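Local atomic coordinates of KLLA0E08119p (Kluyveromyces lactis, PDB entry 3VA7), a protein that probably catalyses ATP- and biotin-dependent carboxylation of urea to urea-1-carboxylate, this chain being the urea carboxylase part of a longer protein that probably also hydrolyses that product. Residues 921-926 with 1071-1076; 982-987 with 999-1004. One frame throughout, in Å; residues are numbered along the deposited sequence.

Overall arrangement
Both contacts belong to one mixed sheet of the carboxyltransferase region, where strand 1075-1081 lies between strands 922-934 and 984-989. Interaction 1 joins it to the first, in parallel, through the turn that leads into it; interaction 2 joins the second to its hairpin mate and is nested in the chain loop that interaction 1 closes. The two touch, with probable hydrogen bonds from Phe1073 N to Val986 O and from Val1076 N to Phe984 O. Interaction 1 is partly buried and combines an aromatic and valine cluster with a polar part where an aspartate, a serine and two waters tie turn to strand, whereas interaction 2 is buried and pairs antiparallel backbone bonds with apolar side chains.

Interaction 1 of 2, residues 921-926 with 1071-1076; sequences WNVKSK and TPFDQV
Ser925 and Phe1073 meet because the serine's OG stands opposite its backbone nitrogen (chi1 -176°) and donates a hydrogen bond to Phe1073 O, the 2.5 Å separation being very short and doubtful in exact length. Phe1073 is the third residue of a type II beta turn, Thr1071 to Asp1074, which leads into strand 1075-1081 beside the parallel strand 922-934. Its positive phi, 84°, is one that glycine takes more readily; the side chain packs against Val923 and Trp921. CG1 of Val923 lies over one face of its ring, a CH-pi contact 4.3 Å from the centroid, while Trp921 CH2 comes within 4.2 Å of Phe1073 CE2, the two rings set obliquely. Cys862 and Asn866 of helix 859-875 also border the phenylalanine.

Asp1074 suits its place because its carboxylate serves both segments at once. Asp1074 OD1 accepts from Lys926 N at 2.7 Å. Asp1074 OD2 accepts from Thr1071 N at 2.9 Å, each donor out of the carboxylate plane and on opposite faces; the two grips should hold the group from turning. Lys926 runs alongside the aspartate, and its NZ, 4.9 Å from Asp1074 OD2, reaches it through a water that Thr1071 OG1 also binds. A second water links Lys924 O to Pro1072 O. Parallel pairing begins where Gln1075 N donates to Lys926 O, at 2.8 Å and almost straight at 171°.

Interaction 2 of 2, residues 982-987 with 999-1004; sequences AKFMVL and AVPLDP
Met985 and Val1000 form the hydrogen-bonded pair of an antiparallel beta hairpin, strands 984-989 and 997-1001, in the carboxyltransferase region near the urea pocket, the Ala999 side chain about 11 Å from the bound urea. Met985 N donates to Val1000 O and Val1000 N to Met985 O, each at 3.1 Å, the second from above the carbonyl plane. Past the strand end, Leu1002 N continues the pattern, meeting Lys983 O at 2.7 Å nearly along the C=O axis. Pro1001 fits between these bonds: it sits in a non-hydrogen-bonded pair with Phe984, where the partner strand asks for no N-H.

Apolar contacts line both faces of the hairpin. On the face of Phe984, Val986, Ala999 and Pro1001, the phenylalanine CE2 reaches Pro1001 CG at 3.8 Å, the ring oblique to the proline, and the small Ala999 brings its CB equally close to Phe984 CB. Ala982 CB sits over one face of that ring, toward its rim. On the other face, Val1000 has CG1 between its backbone N and carbonyl carbon (chi1 66°), which puts this methyl 3.6 Å from Leu987 CD1. Leu1002 spreads its branches over the neighbouring strand, CD2 3.9 Å from Met985 CB and CD1 near the CB of Lys983; Gln1075 packs on it too. Exchange of this leucine for an alanine would probably open a gap beside Met985 CB and Lys983 CB and take some apolar cover from Lys983 O.

Water completes the open end of the hairpin, accepting from Lys983 N at 3.0 Å and from Asp1003 N at 2.7 Å.

Interaction 1 of 2, residues 921-926 with 1071-1076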
loop_
_atom_site.group_PDB
_atom_site.type_symbol
_atom_site.label_atom_id
_atom_site.label_comp_id
_atom_site.label_asym_id
_atom_site.label_seq_id
_atom_site.Cartn_x
_atom_site.Cartn_y
_atom_site.Cartn_z
ATOM N N TRP A 921 33.035 12.103 19.764
ATOM C CA TRP A 921 32.595 11.385 18.554
ATOM C C TRP A 921 31.783 12.246 17.562
ATOM O O TRP A 921 31.220 13.275 17.945
ATOM C CB TRP A 921 31.822 10.136 18.947
ATOM C CG TRP A 921 30.641 10.362 19.880
ATOM C CD1 TRP A 921 30.648 10.315 21.264
ATOM C CD2 TRP A 921 29.275 10.611 19.503
ATOM N NE1 TRP A 921 29.385 10.537 21.751
ATOM C CE2 TRP A 921 28.523 10.723 20.699
ATOM C CE3 TRP A 921 28.627 10.776 18.276
ATOM C CZ2 TRP A 921 27.153 10.998 20.704
ATOM C CZ3 TRP A 921 27.248 11.045 18.271
ATOM C CH2 TRP A 921 26.529 11.138 19.487
ATOM N N ASN A 922 31.730 11.839 16.300
ATOM C CA ASN A 922 30.787 12.424 15.362
ATOM C C ASN A 922 30.075 11.401 14.482
ATOM O O ASN A 922 30.487 10.270 14.420
ATOM C CB ASN A 922 31.435 13.511 14.517
ATOM C CG ASN A 922 32.678 13.040 13.810
ATOM O OD1 ASN A 922 33.768 13.190 14.344
ATOM N ND2 ASN A 922 32.530 12.467 12.611
ATOM N N VAL A 923 28.971 11.793 13.845
ATOM C CA VAL A 923 28.163 10.898 12.992
ATOM C C VAL A 923 27.569 11.703 11.858
ATOM O O VAL A 923 27.303 12.880 12.005
ATOM C CB VAL A 923 26.954 10.255 13.751
ATOM C CG1 VAL A 923 27.340 9.087 14.486
ATOM C CG2 VAL A 923 26.311 11.241 14.698
ATOM N N LYS A 924 27.357 11.073 10.725
ATOM C CA LYS A 924 26.612 11.690 9.642
ATOM C C LYS A 924 25.210 11.915 10.196
ATOM O O LYS A 924 24.650 11.048 10.901
ATOM C CB LYS A 924 26.562 10.762 8.424
ATOM C CG LYS A 924 27.934 10.449 7.739
ATOM C CD LYS A 924 28.020 10.952 6.240
ATOM C CE LYS A 924 27.561 9.860 5.204
ATOM N NZ LYS A 924 27.221 10.426 3.827
ATOM N N SER A 925 24.658 13.093 9.939
ATOM C CA SER A 925 23.309 13.402 10.403
ATOM C C SER A 925 22.533 14.198 9.368
ATOM O O SER A 925 22.936 15.326 9.045
ATOM C CB SER A 925 23.398 14.203 11.691
ATOM O OG SER A 925 22.113 14.444 12.212
ATOM N N LYS A 926 21.454 13.622 8.852
ATOM C CA LYS A 926 20.502 14.370 7.977
ATOM C C LYS A 926 19.509 15.251 8.775
ATOM O O LYS A 926 18.907 14.800 9.748
ATOM C CB LYS A 926 19.736 13.462 6.985
ATOM C CG LYS A 926 20.620 12.734 5.971
ATOM C CD LYS A 926 19.835 12.031 4.860
ATOM C CE LYS A 926 20.636 10.831 4.270
ATOM N NZ LYS A 926 20.506 9.520 5.094
ATOM N N THR A 1071 16.924 8.253 9.788
ATOM C CA THR A 1071 17.902 7.323 10.314
ATOM C C THR A 1071 18.249 7.821 11.705
ATOM O O THR A 1071 18.257 9.048 11.940
ATOM C CB THR A 1071 19.179 7.358 9.457
ATOM O OG1 THR A 1071 18.874 6.933 8.139
ATOM C CG2 THR A 1071 20.238 6.453 10.051
ATOM N N PRO A 1072 18.583 6.895 12.627
ATOM C CA PRO A 1072 19.067 7.360 13.942
ATOM C C PRO A 1072 20.210 8.346 13.804
ATOM O O PRO A 1072 21.084 8.194 12.893
ATOM C CB PRO A 1072 19.538 6.082 14.620
ATOM C CG PRO A 1072 18.668 4.986 13.960
ATOM C CD PRO A 1072 18.482 5.426 12.545
ATOM N N PHE A 1073 20.185 9.362 14.681
ATOM C CA PHE A 1073 21.125 10.516 14.652
ATOM C C PHE A 1073 20.745 11.660 13.713
ATOM O O PHE A 1073 21.324 12.719 13.832
ATOM C CB PHE A 1073 22.576 10.096 14.393
ATOM C CG PHE A 1073 23.108 9.150 15.402
ATOM C CD1 PHE A 1073 23.523 7.875 15.027
ATOM C CD2 PHE A 1073 23.167 9.504 16.740
ATOM C CE1 PHE A 1073 24.001 7.005 15.983
ATOM C CE2 PHE A 1073 23.646 8.618 17.711
ATOM C CZ PHE A 1073 24.046 7.384 17.347
ATOM N N ASP A 1074 19.811 11.442 12.783
ATOM C CA ASP A 1074 19.154 12.538 12.081
ATOM C C ASP A 1074 18.428 13.510 13.017
ATOM O O ASP A 1074 18.078 13.205 14.196
ATOM C CB ASP A 1074 18.107 12.020 11.097
ATOM C CG ASP A 1074 18.723 11.396 9.827
ATOM O OD1 ASP A 1074 19.967 11.495 9.658
ATOM O OD2 ASP A 1074 17.950 10.817 9.008
ATOM N N GLN A 1075 18.142 14.666 12.443
ATOM C CA GLN A 1075 17.447 15.728 13.156
ATOM C C GLN A 1075 16.199 16.184 12.435
ATOM O O GLN A 1075 16.191 16.435 11.201
ATOM C CB GLN A 1075 18.368 16.927 13.358
ATOM C CG GLN A 1075 19.306 16.786 14.533
ATOM C CD GLN A 1075 20.513 17.682 14.443
ATOM O OE1 GLN A 1075 20.401 18.923 14.452
ATOM N NE2 GLN A 1075 21.688 17.062 14.357
ATOM N N VAL A 1076 15.140 16.314 13.214
ATOM C CA VAL A 1076 13.878 16.812 12.691
ATOM C C VAL A 1076 13.634 18.105 13.352
ATOM O O VAL A 1076 13.689 18.189 14.589
ATOM C CB VAL A 1076 12.712 15.840 12.990
ATOM C CG1 VAL A 1076 11.321 16.489 12.673
ATOM C CG2 VAL A 1076 12.898 14.555 12.165
HETATM O O HOH W 1 22.922 8.966 10.658
HETATM O O HOH W 2 17.970 9.500 6.726
#

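Interaction 2 of 2, residues 982-987 with 999-1004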
loop_
_atom_site.group_PDB
_atom_site.type_symbol
_atom_site.label_atom_id
_atom_site.label_comp_id
_atom_site.label_asym_id
_atom_site.label_seq_id
_atom_site.Cartn_x
_atom_site.Cartn_y
_atom_site.Cartn_z
ATOM N N ALA A 982 12.677 23.335 18.875
ATOM C CA ALA A 982 13.470 22.214 19.346
ATOM C C ALA A 982 14.196 21.551 18.155
ATOM O O ALA A 982 13.804 21.707 16.992
ATOM C CB ALA A 982 12.591 21.209 20.104
ATOM N N LYS A 983 15.316 20.908 18.460
ATOM C CA LYS A 983 16.036 20.131 17.467
ATOM C C LYS A 983 15.941 18.680 17.929
ATOM O O LYS A 983 16.524 18.289 18.964
ATOM C CB LYS A 983 17.442 20.634 17.348
ATOM C CG LYS A 983 17.648 21.707 16.305
ATOM C CD LYS A 983 19.063 22.219 16.469
ATOM C CE LYS A 983 19.266 23.585 15.872
ATOM N NZ LYS A 983 20.514 24.131 16.474
ATOM N N PHE A 984 15.088 17.927 17.225
ATOM C CA PHE A 984 14.754 16.580 17.626
ATOM C C PHE A 984 15.706 15.591 16.960
ATOM O O PHE A 984 15.685 15.438 15.730
ATOM C CB PHE A 984 13.349 16.273 17.182
ATOM C CG PHE A 984 12.300 17.040 17.895
ATOM C CD1 PHE A 984 11.626 18.049 17.261
ATOM C CD2 PHE A 984 11.967 16.736 19.216
ATOM C CE1 PHE A 984 10.611 18.756 17.931
ATOM C CE2 PHE A 984 10.962 17.428 19.894
ATOM C CZ PHE A 984 10.290 18.453 19.236
ATOM N N MET A 985 16.574 14.964 17.768
ATOM C CA MET A 985 17.448 13.911 17.276
ATOM C C MET A 985 16.734 12.542 17.289
ATOM O O MET A 985 16.308 12.059 18.374
ATOM C CB MET A 985 18.730 13.828 18.094
ATOM C CG MET A 985 19.644 12.691 17.564
ATOM S SD MET A 985 21.367 12.802 18.055
ATOM C CE MET A 985 22.008 13.950 16.848
ATOM N N VAL A 986 16.594 11.936 16.101
ATOM C CA VAL A 986 16.062 10.573 16.010
ATOM C C VAL A 986 16.963 9.583 16.766
ATOM O O VAL A 986 18.176 9.494 16.496
ATOM C CB VAL A 986 15.982 10.142 14.567
ATOM C CG1 VAL A 986 15.309 8.825 14.457
ATOM C CG2 VAL A 986 15.293 11.205 13.799
ATOM N N LEU A 987 16.403 8.860 17.726
ATOM C CA LEU A 987 17.201 7.877 18.451
ATOM C C LEU A 987 17.026 6.427 17.965
ATOM O O LEU A 987 17.926 5.601 18.172
ATOM C CB LEU A 987 16.916 7.960 19.939
ATOM C CG LEU A 987 17.191 9.326 20.572
ATOM C CD1 LEU A 987 16.782 9.358 22.057
ATOM C CD2 LEU A 987 18.651 9.762 20.348
ATOM N N ALA A 999 12.413 10.533 18.938
ATOM C CA ALA A 999 13.384 11.590 18.876
ATOM C C ALA A 999 13.350 12.270 20.211
ATOM O O ALA A 999 12.402 12.046 20.969
ATOM C CB ALA A 999 13.012 12.564 17.760
ATOM N N VAL A 1000 14.376 13.079 20.504
ATOM C CA VAL A 1000 14.532 13.748 21.796
ATOM C C VAL A 1000 15.115 15.135 21.592
ATOM O O VAL A 1000 16.012 15.318 20.769
ATOM C CB VAL A 1000 15.460 12.973 22.729
ATOM C CG1 VAL A 1000 16.885 12.936 22.201
ATOM C CG2 VAL A 1000 15.400 13.549 24.130
ATOM N N PRO A 1001 14.571 16.138 22.289
ATOM C CA PRO A 1001 15.121 17.433 21.939
ATOM C C PRO A 1001 16.607 17.495 22.327
ATOM O O PRO A 1001 17.016 16.890 23.326
ATOM C CB PRO A 1001 14.264 18.400 22.766
ATOM C CG PRO A 1001 13.044 17.671 23.043
ATOM C CD PRO A 1001 13.437 16.250 23.222
ATOM N N LEU A 1002 17.408 18.171 21.510
ATOM C CA LEU A 1002 18.853 18.293 21.741
ATOM C C LEU A 1002 19.093 19.297 22.847
ATOM O O LEU A 1002 20.086 19.208 23.563
ATOM C CB LEU A 1002 19.596 18.671 20.450
ATOM C CG LEU A 1002 19.777 17.455 19.505
ATOM C CD1 LEU A 1002 20.180 17.850 18.099
ATOM C CD2 LEU A 1002 20.785 16.448 20.092
ATOM N N ASP A 1003 18.123 20.200 23.031
ATOM C CA ASP A 1003 18.131 21.149 24.137
ATOM C C ASP A 1003 17.462 20.531 25.365
ATOM O O ASP A 1003 16.288 20.220 25.316
ATOM C CB ASP A 1003 17.439 22.456 23.710
ATOM C CG ASP A 1003 17.697 23.626 24.684
ATOM O OD1 ASP A 1003 17.696 24.794 24.176
ATOM O OD2 ASP A 1003 17.881 23.402 25.925
ATOM N N PRO A 1004 18.209 20.340 26.468
ATOM C CA PRO A 1004 17.616 19.710 27.656
ATOM C C PRO A 1004 16.449 20.480 28.269
ATOM O O PRO A 1004 15.587 19.862 28.948
ATOM C CB PRO A 1004 18.800 19.625 28.632
ATOM C CG PRO A 1004 19.982 19.488 27.707
ATOM C CD PRO A 1004 19.664 20.520 26.650
HETATM O O HOH W 3 16.231 20.960 21.289
#